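PDB 4QO5: cytochrome c-552/4 domain-containing protein from Ignicoccus hospitalis KIN4/I, which binds eight heme c groups as a membrane-associated octaheme cytochrome c and probably serves in electron transfer. Local coordinates for residues Ser122-Ser125 and Lys126-Ala129. Residues are numbered along the deposited sequence; the frame is centred on the assembly and turned at random.
Sequences SKSS and KAWA. With HEC (heme c), chain G.
The backbone N-H of A127 turns back onto S124 and is shared, in two weak bonds, between the carbonyl O, 3.2 Å from A127 N, and the hydroxyl OG, the latter at a straighter 155°. S124 OG comes within range because chi1 of 75° sets it between its own backbone N and carbonyl carbon; a hydrogen bond with the carbonyl of Y121 ties it to the end of helix 115-122. One residue on, W128 N makes a similarly weak bond to S125 O, and a type I turn from K126 to A129, closed by A129 N to K126 O (3.1 Å), leads into helix 129-134, with W128 as N-cap.

This connection delivers the lysine ligand of a heme c: K126 runs out nearly extended to CE, then bends at chi4 (-77°) to bring NZ to 2.2 Å from the iron, with H239 as the other axial ligand. This buried side is close-packed. S125 CB lies 3.1 Å from propionate oxygen O1A of the heme, while S125 OG is hydrogen-bonded to D309; CA of A129 approaches the other propionate.

Farther from the heme, the partly exposed W128 and S122 meet more loosely. The W128 ring turns its edge to S124 O, 3.2 Å from its CD1, and its NE1 gives S122 O a weak, bent hydrogen bond.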
ATOM      1  N   SER A 122     -28.461  13.026   6.550  1.00 23.82           N
ATOM      2  CA  SER A 122     -28.732  13.290   7.959  1.00 27.03           C
ATOM      3  C   SER A 122     -29.324  12.087   8.688  1.00 23.97           C
ATOM      4  O   SER A 122     -29.229  11.997   9.908  1.00 28.94           O
ATOM      5  CB  SER A 122     -29.649  14.502   8.099  1.00 28.74           C
ATOM      6  OG  SER A 122     -30.946  14.181   7.637  1.00 31.65           O
ATOM      7  N   LYS A 123     -29.924  11.163   7.938  1.00 22.43           N
ATOM      8  CA  LYS A 123     -30.441   9.909   8.492  1.00 27.36           C
ATOM      9  C   LYS A 123     -29.379   8.816   8.609  1.00 27.45           C
ATOM     10  O   LYS A 123     -29.599   7.793   9.254  1.00 31.09           O
ATOM     11  CB  LYS A 123     -31.564   9.367   7.604  1.00 30.72           C
ATOM     12  CG  LYS A 123     -32.850  10.171   7.631  1.00 36.56           C
ATOM     13  CD  LYS A 123     -33.727   9.744   6.464  1.00 45.03           C
ATOM     14  CE  LYS A 123     -35.167   9.512   6.880  1.00 54.57           C
ATOM     15  NZ  LYS A 123     -35.842   8.555   5.946  1.00 57.17           N
ATOM     16  N   SER A 124     -28.238   9.024   7.970  1.00 23.40           N
ATOM     17  CA  SER A 124     -27.245   7.964   7.819  1.00 22.47           C
ATOM     18  C   SER A 124     -26.349   7.794   9.046  1.00 23.77           C
ATOM     19  O   SER A 124     -26.161   8.721   9.837  1.00 24.48           O
ATOM     20  CB  SER A 124     -26.382   8.214   6.579  1.00 26.98           C
ATOM     21  OG  SER A 124     -25.451   9.267   6.805  1.00 27.61           O
ATOM     22  N   SER A 125     -25.787   6.602   9.183  1.00 24.29           N
ATOM     23  CA  SER A 125     -24.796   6.323  10.219  1.00 23.37           C
ATOM     24  C   SER A 125     -23.596   7.262  10.135  1.00 19.10           C
ATOM     25  O   SER A 125     -23.016   7.607  11.164  1.00 24.58           O
ATOM     26  CB  SER A 125     -24.301   4.877  10.101  1.00 28.07           C
ATOM     27  OG  SER A 125     -25.390   3.976  10.081  1.00 41.11           O
ATOM     28  N   LYS A 126     -23.225   7.666   8.915  1.00 19.00           N
ATOM     29  CA  LYS A 126     -22.099   8.590   8.733  1.00 19.99           C
ATOM     30  C   LYS A 126     -22.344   9.907   9.456  1.00 20.22           C
ATOM     31  O   LYS A 126     -21.455  10.420  10.126  1.00 22.58           O
ATOM     32  CB  LYS A 126     -21.850   8.863   7.250  1.00 18.45           C
ATOM     33  CG  LYS A 126     -21.144   7.701   6.506  1.00 20.83           C
ATOM     34  CD  LYS A 126     -21.017   8.023   5.023  1.00 19.28           C
ATOM     35  CE  LYS A 126     -20.125   7.024   4.305  1.00 19.11           C
ATOM     36  NZ  LYS A 126     -18.742   7.408   4.665  1.00 20.49           N
ATOM     37  N   ALA A 127     -23.553  10.451   9.320  1.00 19.06           N
ATOM     38  CA  ALA A 127     -23.846  11.752   9.925  1.00 20.54           C
ATOM     39  C   ALA A 127     -23.724  11.675  11.448  1.00 23.93           C
ATOM     40  O   ALA A 127     -23.352  12.648  12.112  1.00 23.26           O
ATOM     41  CB  ALA A 127     -25.241  12.217   9.528  1.00 18.67           C
ATOM     42  N   TRP A 128     -24.033  10.504  11.985  1.00 20.81           N
ATOM     43  CA  TRP A 128     -24.059  10.274  13.423  1.00 21.69           C
ATOM     44  C   TRP A 128     -22.777   9.666  13.971  1.00 18.53           C
ATOM     45  O   TRP A 128     -22.737   9.240  15.136  1.00 20.31           O
ATOM     46  CB  TRP A 128     -25.271   9.390  13.774  1.00 25.04           C
ATOM     47  CG  TRP A 128     -26.565  10.123  13.590  1.00 25.79           C
ATOM     48  CD1 TRP A 128     -27.391  10.074  12.501  1.00 25.97           C
ATOM     49  CD2 TRP A 128     -27.158  11.053  14.505  1.00 24.83           C
ATOM     50  NE1 TRP A 128     -28.471  10.912  12.690  1.00 27.06           N
ATOM     51  CE2 TRP A 128     -28.350  11.522  13.912  1.00 27.20           C
ATOM     52  CE3 TRP A 128     -26.798  11.531  15.768  1.00 27.31           C
ATOM     53  CZ2 TRP A 128     -29.181  12.444  14.541  1.00 30.09           C
ATOM     54  CZ3 TRP A 128     -27.631  12.448  16.395  1.00 28.76           C
ATOM     55  CH2 TRP A 128     -28.810  12.890  15.781  1.00 30.55           C
ATOM     56  N   ALA A 129     -21.725   9.657  13.149  1.00 21.90           N
ATOM     57  CA  ALA A 129     -20.501   8.912  13.443  1.00 23.21           C
ATOM     58  C   ALA A 129     -19.787   9.358  14.715  1.00 26.64           C
ATOM     59  O   ALA A 129     -19.200   8.533  15.406  1.00 24.95           O
ATOM     60  CB  ALA A 129     -19.519   8.941  12.242  1.00 23.76           C
TER
HETATM   61 FE   HEC G 606     -17.221   5.789   4.590  1.00 19.01          FE
HETATM   62  CHA HEC G 606     -19.105   4.107   6.957  1.00 19.25           C
HETATM   63  CHB HEC G 606     -18.558   3.821   2.100  1.00 20.89           C
HETATM   64  CHC HEC G 606     -15.842   7.866   2.243  1.00 19.25           C
HETATM   65  CHD HEC G 606     -15.566   7.452   7.024  1.00 23.30           C
HETATM   66  NA  HEC G 606     -18.605   4.283   4.520  1.00 17.99           N
HETATM   67  C1A HEC G 606     -19.205   3.713   5.635  1.00 19.20           C
HETATM   68  C2A HEC G 606     -20.027   2.613   5.164  1.00 17.33           C
HETATM   69  C3A HEC G 606     -19.888   2.531   3.826  1.00 22.01           C
HETATM   70  C4A HEC G 606     -18.979   3.569   3.392  1.00 21.45           C
HETATM   71  CMA HEC G 606     -20.547   1.508   2.872  1.00 18.22           C
HETATM   72  CAA HEC G 606     -20.867   1.706   6.091  1.00 23.91           C
HETATM   73  CBA HEC G 606     -22.187   2.363   6.492  1.00 26.08           C
HETATM   74  CGA HEC G 606     -22.021   3.179   7.748  1.00 35.15           C
HETATM   75  O1A HEC G 606     -22.405   4.380   7.715  1.00 40.54           O
HETATM   76  O2A HEC G 606     -21.502   2.648   8.773  1.00 30.47           O
HETATM   77  NB  HEC G 606     -17.181   5.817   2.591  1.00 22.01           N
HETATM   78  C1B HEC G 606     -17.844   4.948   1.731  1.00 22.80           C
HETATM   79  C2B HEC G 606     -17.691   5.450   0.373  1.00 21.40           C
HETATM   80  C3B HEC G 606     -16.983   6.596   0.445  1.00 19.96           C
HETATM   81  C4B HEC G 606     -16.625   6.813   1.817  1.00 22.84           C
HETATM   82  CMB HEC G 606     -18.346   4.788  -0.860  1.00 21.59           C
HETATM   83  CAB HEC G 606     -16.561   7.665  -0.591  1.00 30.18           C
HETATM   84  CBB HEC G 606     -17.438   7.842  -1.855  1.00 22.61           C
HETATM   85  NC  HEC G 606     -15.915   7.321   4.609  1.00 16.35           N
HETATM   86  C1C HEC G 606     -15.506   8.082   3.547  1.00 15.96           C
HETATM   87  C2C HEC G 606     -14.452   8.991   4.001  1.00 16.23           C
HETATM   88  C3C HEC G 606     -14.669   9.072   5.327  1.00 22.70           C
HETATM   89  C4C HEC G 606     -15.412   7.901   5.733  1.00 21.87           C
HETATM   90  CMC HEC G 606     -14.105  10.156   3.039  1.00 18.00           C
HETATM   91  CAC HEC G 606     -14.061   9.955   6.455  1.00 27.44           C
HETATM   92  CBC HEC G 606     -13.659  11.420   6.128  1.00 18.37           C
HETATM   93  ND  HEC G 606     -17.319   5.754   6.678  1.00 24.42           N
HETATM   94  C1D HEC G 606     -16.519   6.580   7.477  1.00 20.23           C
HETATM   95  C2D HEC G 606     -16.844   6.363   8.866  1.00 21.27           C
HETATM   96  C3D HEC G 606     -17.955   5.323   8.853  1.00 19.58           C
HETATM   97  C4D HEC G 606     -18.195   5.017   7.457  1.00 24.19           C
HETATM   98  CMD HEC G 606     -16.201   7.044  10.094  1.00 19.79           C
HETATM   99  CAD HEC G 606     -18.694   4.752  10.079  1.00 19.14           C
HETATM  100  CBD HEC G 606     -19.977   5.546  10.304  1.00 23.36           C
HETATM  101  CGD HEC G 606     -20.734   4.899  11.442  1.00 25.66           C
HETATM  102  O1D HEC G 606     -21.288   3.783  11.239  1.00 25.57           O
HETATM  103  O2D HEC G 606     -20.797   5.509  12.544  1.00 24.59           O